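Local coordinates for NAD-dependent aldehyde dehydrogenase (Burkholderia multivorans, PDB 5UJU), which probably oxidises aldehydes to carboxylic acids with NAD+ as cofactor, at residues 479-487 with 532-540. Sequence-based numbering, arbitrary orientation.
Sequences IAAEHGALT and HGTGANPAA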
ATOM      1  N   ILE A 479      25.210  -5.174   3.424  1.00 31.61           N
ATOM      2  CA  ILE A 479      25.275  -3.902   2.713  1.00 33.83           C
ATOM      3  C   ILE A 479      23.986  -3.651   1.944  1.00 34.90           C
ATOM      4  O   ILE A 479      23.509  -2.513   1.867  1.00 35.71           O
ATOM      5  CB  ILE A 479      26.507  -3.876   1.793  1.00 32.52           C
ATOM      6  CG1 ILE A 479      27.776  -3.697   2.633  1.00 33.17           C
ATOM      7  CG2 ILE A 479      26.374  -2.775   0.729  1.00 35.96           C
ATOM      8  CD1 ILE A 479      29.071  -3.833   1.844  1.00 38.33           C
ATOM      9  N   ALA A 480      23.410  -4.700   1.350  1.00 34.69           N
ATOM     10  CA  ALA A 480      22.132  -4.541   0.662  1.00 31.25           C
ATOM     11  C   ALA A 480      21.037  -4.092   1.625  1.00 34.86           C
ATOM     12  O   ALA A 480      20.228  -3.220   1.292  1.00 32.29           O
ATOM     13  CB  ALA A 480      21.730  -5.842  -0.029  1.00 28.61           C
ATOM     14  N   ALA A 481      20.987  -4.688   2.818  1.00 31.97           N
ATOM     15  CA  ALA A 481      19.945  -4.331   3.775  1.00 34.34           C
ATOM     16  C   ALA A 481      20.151  -2.925   4.326  1.00 37.53           C
ATOM     17  O   ALA A 481      19.184  -2.187   4.541  1.00 35.66           O
ATOM     18  CB  ALA A 481      19.907  -5.347   4.914  1.00 33.14           C
ATOM     19  N   GLU A 482      21.400  -2.541   4.574  1.00 31.42           N
ATOM     20  CA  GLU A 482      21.661  -1.239   5.172  1.00 36.39           C
ATOM     21  C   GLU A 482      21.683  -0.132   4.126  1.00 33.46           C
ATOM     22  O   GLU A 482      21.079   0.926   4.323  1.00 36.67           O
ATOM     23  CB  GLU A 482      22.985  -1.267   5.940  1.00 41.88           C
ATOM     24  CG  GLU A 482      23.388   0.092   6.508  1.00 60.99           C
ATOM     25  CD  GLU A 482      24.694   0.047   7.294  1.00 75.92           C
ATOM     26  OE1 GLU A 482      25.155  -1.068   7.632  1.00 79.47           O
ATOM     27  OE2 GLU A 482      25.265   1.129   7.554  1.00 80.31           O
ATOM     28  N   HIS A 483      22.336  -0.359   2.996  1.00 32.09           N
ATOM     29  CA  HIS A 483      22.498   0.714   2.030  1.00 37.24           C
ATOM     30  C   HIS A 483      21.574   0.597   0.822  1.00 39.97           C
ATOM     31  O   HIS A 483      21.531   1.527   0.005  1.00 34.54           O
ATOM     32  CB  HIS A 483      23.961   0.776   1.578  1.00 34.60           C
ATOM     33  CG  HIS A 483      24.917   1.023   2.702  1.00 39.41           C
ATOM     34  ND1 HIS A 483      25.105   2.272   3.256  1.00 41.28           N
ATOM     35  CD2 HIS A 483      25.720   0.179   3.396  1.00 41.82           C
ATOM     36  CE1 HIS A 483      25.991   2.189   4.235  1.00 46.23           C
ATOM     37  NE2 HIS A 483      26.379   0.930   4.341  1.00 42.42           N
ATOM     38  N   GLY A 484      20.822  -0.495   0.700  1.00 30.61           N
ATOM     39  CA  GLY A 484      19.957  -0.689  -0.445  1.00 32.29           C
ATOM     40  C   GLY A 484      20.672  -1.410  -1.575  1.00 36.75           C
ATOM     41  O   GLY A 484      21.903  -1.440  -1.658  1.00 30.69           O
ATOM     42  N   ALA A 485      19.874  -2.043  -2.438  1.00 28.91           N
ATOM     43  CA  ALA A 485      20.437  -2.723  -3.599  1.00 29.84           C
ATOM     44  C   ALA A 485      19.309  -3.158  -4.512  1.00 31.82           C
ATOM     45  O   ALA A 485      18.256  -3.585  -4.034  1.00 35.86           O
ATOM     46  CB  ALA A 485      21.279  -3.950  -3.206  1.00 24.07           C
ATOM     47  N   LEU A 486      19.560  -3.101  -5.820  1.00 25.36           N
ATOM     48  CA  LEU A 486      18.635  -3.636  -6.810  1.00 26.90           C
ATOM     49  C   LEU A 486      19.014  -5.021  -7.308  1.00 28.10           C
ATOM     50  O   LEU A 486      18.121  -5.801  -7.633  1.00 34.97           O
ATOM     51  CB  LEU A 486      18.534  -2.692  -8.011  1.00 29.91           C
ATOM     52  CG  LEU A 486      17.784  -1.381  -7.794  1.00 35.88           C
ATOM     53  CD1 LEU A 486      17.654  -0.663  -9.126  1.00 35.26           C
ATOM     54  CD2 LEU A 486      16.398  -1.599  -7.153  1.00 32.08           C
ATOM     55  N   THR A 487      20.308  -5.355  -7.397  1.00 26.22           N
ATOM     56  CA  THR A 487      20.689  -6.676  -7.873  1.00 27.85           C
ATOM     57  C   THR A 487      21.832  -7.228  -7.041  1.00 33.62           C
ATOM     58  O   THR A 487      22.662  -6.483  -6.504  1.00 28.62           O
ATOM     59  CB  THR A 487      21.092  -6.673  -9.359  1.00 29.77           C
ATOM     60  OG1 THR A 487      22.221  -5.819  -9.552  1.00 33.48           O
ATOM     61  CG2 THR A 487      19.932  -6.175 -10.256  1.00 24.84           C
ATOM     62  N   HIS A 532      11.374  -5.608 -10.456  1.00 32.23           N
ATOM     63  CA  HIS A 532      12.447  -4.623 -10.406  1.00 32.24           C
ATOM     64  C   HIS A 532      12.433  -3.967  -9.026  1.00 35.05           C
ATOM     65  O   HIS A 532      11.519  -3.196  -8.700  1.00 34.83           O
ATOM     66  CB  HIS A 532      12.277  -3.589 -11.513  1.00 30.07           C
ATOM     67  CG  HIS A 532      13.291  -2.494 -11.470  1.00 37.69           C
ATOM     68  ND1 HIS A 532      14.582  -2.662 -11.927  1.00 38.05           N
ATOM     69  CD2 HIS A 532      13.212  -1.220 -11.018  1.00 38.09           C
ATOM     70  CE1 HIS A 532      15.253  -1.535 -11.760  1.00 40.78           C
ATOM     71  NE2 HIS A 532      14.444  -0.643 -11.213  1.00 39.80           N
ATOM     72  N   GLY A 533      13.445  -4.272  -8.217  1.00 31.36           N
ATOM     73  CA  GLY A 533      13.439  -3.906  -6.812  1.00 32.28           C
ATOM     74  C   GLY A 533      12.431  -4.728  -6.029  1.00 35.83           C
ATOM     75  O   GLY A 533      11.492  -5.285  -6.605  1.00 37.56           O
ATOM     76  N   THR A 534      12.603  -4.818  -4.713  1.00 36.71           N
ATOM     77  CA  THR A 534      11.653  -5.549  -3.885  1.00 39.62           C
ATOM     78  C   THR A 534      10.739  -4.649  -3.075  1.00 40.29           C
ATOM     79  O   THR A 534       9.612  -5.050  -2.777  1.00 40.84           O
ATOM     80  CB  THR A 534      12.384  -6.486  -2.915  1.00 39.87           C
ATOM     81  OG1 THR A 534      13.168  -5.706  -1.995  1.00 35.18           O
ATOM     82  CG2 THR A 534      13.287  -7.476  -3.682  1.00 38.68           C
ATOM     83  N   GLY A 535      11.186  -3.442  -2.732  1.00 36.45           N
ATOM     84  CA  GLY A 535      10.524  -2.637  -1.728  1.00 36.77           C
ATOM     85  C   GLY A 535      10.926  -2.945  -0.298  1.00 45.21           C
ATOM     86  O   GLY A 535      10.330  -2.375   0.627  1.00 42.03           O
ATOM     87  N   ALA A 536      11.903  -3.836  -0.079  1.00 44.57           N
ATOM     88  CA  ALA A 536      12.303  -4.245   1.267  1.00 41.47           C
ATOM     89  C   ALA A 536      13.578  -3.581   1.775  1.00 43.80           C
ATOM     90  O   ALA A 536      13.833  -3.627   2.985  1.00 48.38           O
ATOM     91  CB  ALA A 536      12.502  -5.770   1.336  1.00 35.78           C
ATOM     92  N   ASN A 537      14.394  -2.984   0.914  1.00 35.88           N
ATOM     93  CA  ASN A 537      15.650  -2.388   1.334  1.00 34.28           C
ATOM     94  C   ASN A 537      15.696  -0.942   0.864  1.00 41.52           C
ATOM     95  O   ASN A 537      14.822  -0.495   0.112  1.00 33.99           O
ATOM     96  CB  ASN A 537      16.857  -3.236   0.847  1.00 33.68           C
ATOM     97  CG  ASN A 537      17.136  -3.140  -0.657  1.00 37.34           C
ATOM     98  OD1 ASN A 537      17.058  -2.076  -1.272  1.00 39.62           O
ATOM     99  ND2 ASN A 537      17.495  -4.277  -1.246  1.00 32.85           N
ATOM    100  N   PRO A 538      16.677  -0.149   1.352  1.00 40.20           N
ATOM    101  CA  PRO A 538      16.649   1.302   1.098  1.00 37.82           C
ATOM    102  C   PRO A 538      16.784   1.756  -0.352  1.00 38.77           C
ATOM    103  O   PRO A 538      16.748   2.965  -0.588  1.00 42.62           O
ATOM    104  CB  PRO A 538      17.831   1.813   1.928  1.00 36.58           C
ATOM    105  CG  PRO A 538      17.887   0.866   3.061  1.00 43.30           C
ATOM    106  CD  PRO A 538      17.580  -0.476   2.468  1.00 37.26           C
ATOM    107  N   ALA A 539      16.940   0.855  -1.326  1.00 33.05           N
ATOM    108  CA  ALA A 539      17.040   1.311  -2.714  1.00 35.15           C
ATOM    109  C   ALA A 539      15.684   1.661  -3.333  1.00 28.13           C
ATOM    110  O   ALA A 539      15.644   2.329  -4.376  1.00 32.48           O
ATOM    111  CB  ALA A 539      17.739   0.257  -3.572  1.00 35.01           C
ATOM    112  N   ALA A 540      14.582   1.228  -2.727  1.00 29.46           N
ATOM    113  CA  ALA A 540      13.248   1.475  -3.269  1.00 27.76           C
ATOM    114  C   ALA A 540      12.228   1.032  -2.242  1.00 32.95           C
ATOM    115  O   ALA A 540      12.427   0.009  -1.581  1.00 32.81           O
ATOM    116  CB  ALA A 540      13.023   0.714  -4.587  1.00 30.81           C
TER
HETATM  117  O   HOH W   1      16.715  -3.590   4.733  1.00 39.44           O
HETATM  118  O   HOH W   2      15.696  -4.359  -3.961  1.00 32.06           O
HETATM  119  O   HOH W   3      15.829  -5.702  -9.268  1.00 34.00           O
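N537 grips the backbone of A485 with both ends of its side-chain amide. ND2 donates to A485 O (3.0 Å) almost within its own amide plane, reaching a lone pair of that carbonyl, and makes a further hydrogen bond to G508 O. In return A485 N donates to OD1 at 3.0 Å from well above the carbonyl plane of the amide, while A539 N comes to OD1 in that plane (2.9 Å) and closes an Asx turn. With chi1 of 73° CG lies between the backbone N and the carbonyl carbon of N537, and these bonds together fix the rotation of the amide. The type I turn N537–A540 then carries P538 against the end of helix 469-483: its CD lies 3.1 Å from A481 O and its CG touches E482 O. Just after the helix, G484 has positive phi and passes close to the turn, CA to A539 N 3.5 Å. Further along, the two methyls of L486 meet H532 and G533, the L486 and H532 side chains crossing obliquely: CD1 is 3.7 Å from H532 CE1 and CD2 lies against G533 CA, while A539 CB sits 3.3 Å from A485 N. Waters bridge A485 O to T534 N and L486 O to G533 N. The contact thus joins the turn between helix 469-483 and strand 487-491 to the long loop between strand 511-514 and helix 547-550; H532 packs edge-to-face with W219 and touches strand 313-317, and T534 and G535 bond through their carbonyls to R555 and R205 of the second subunit.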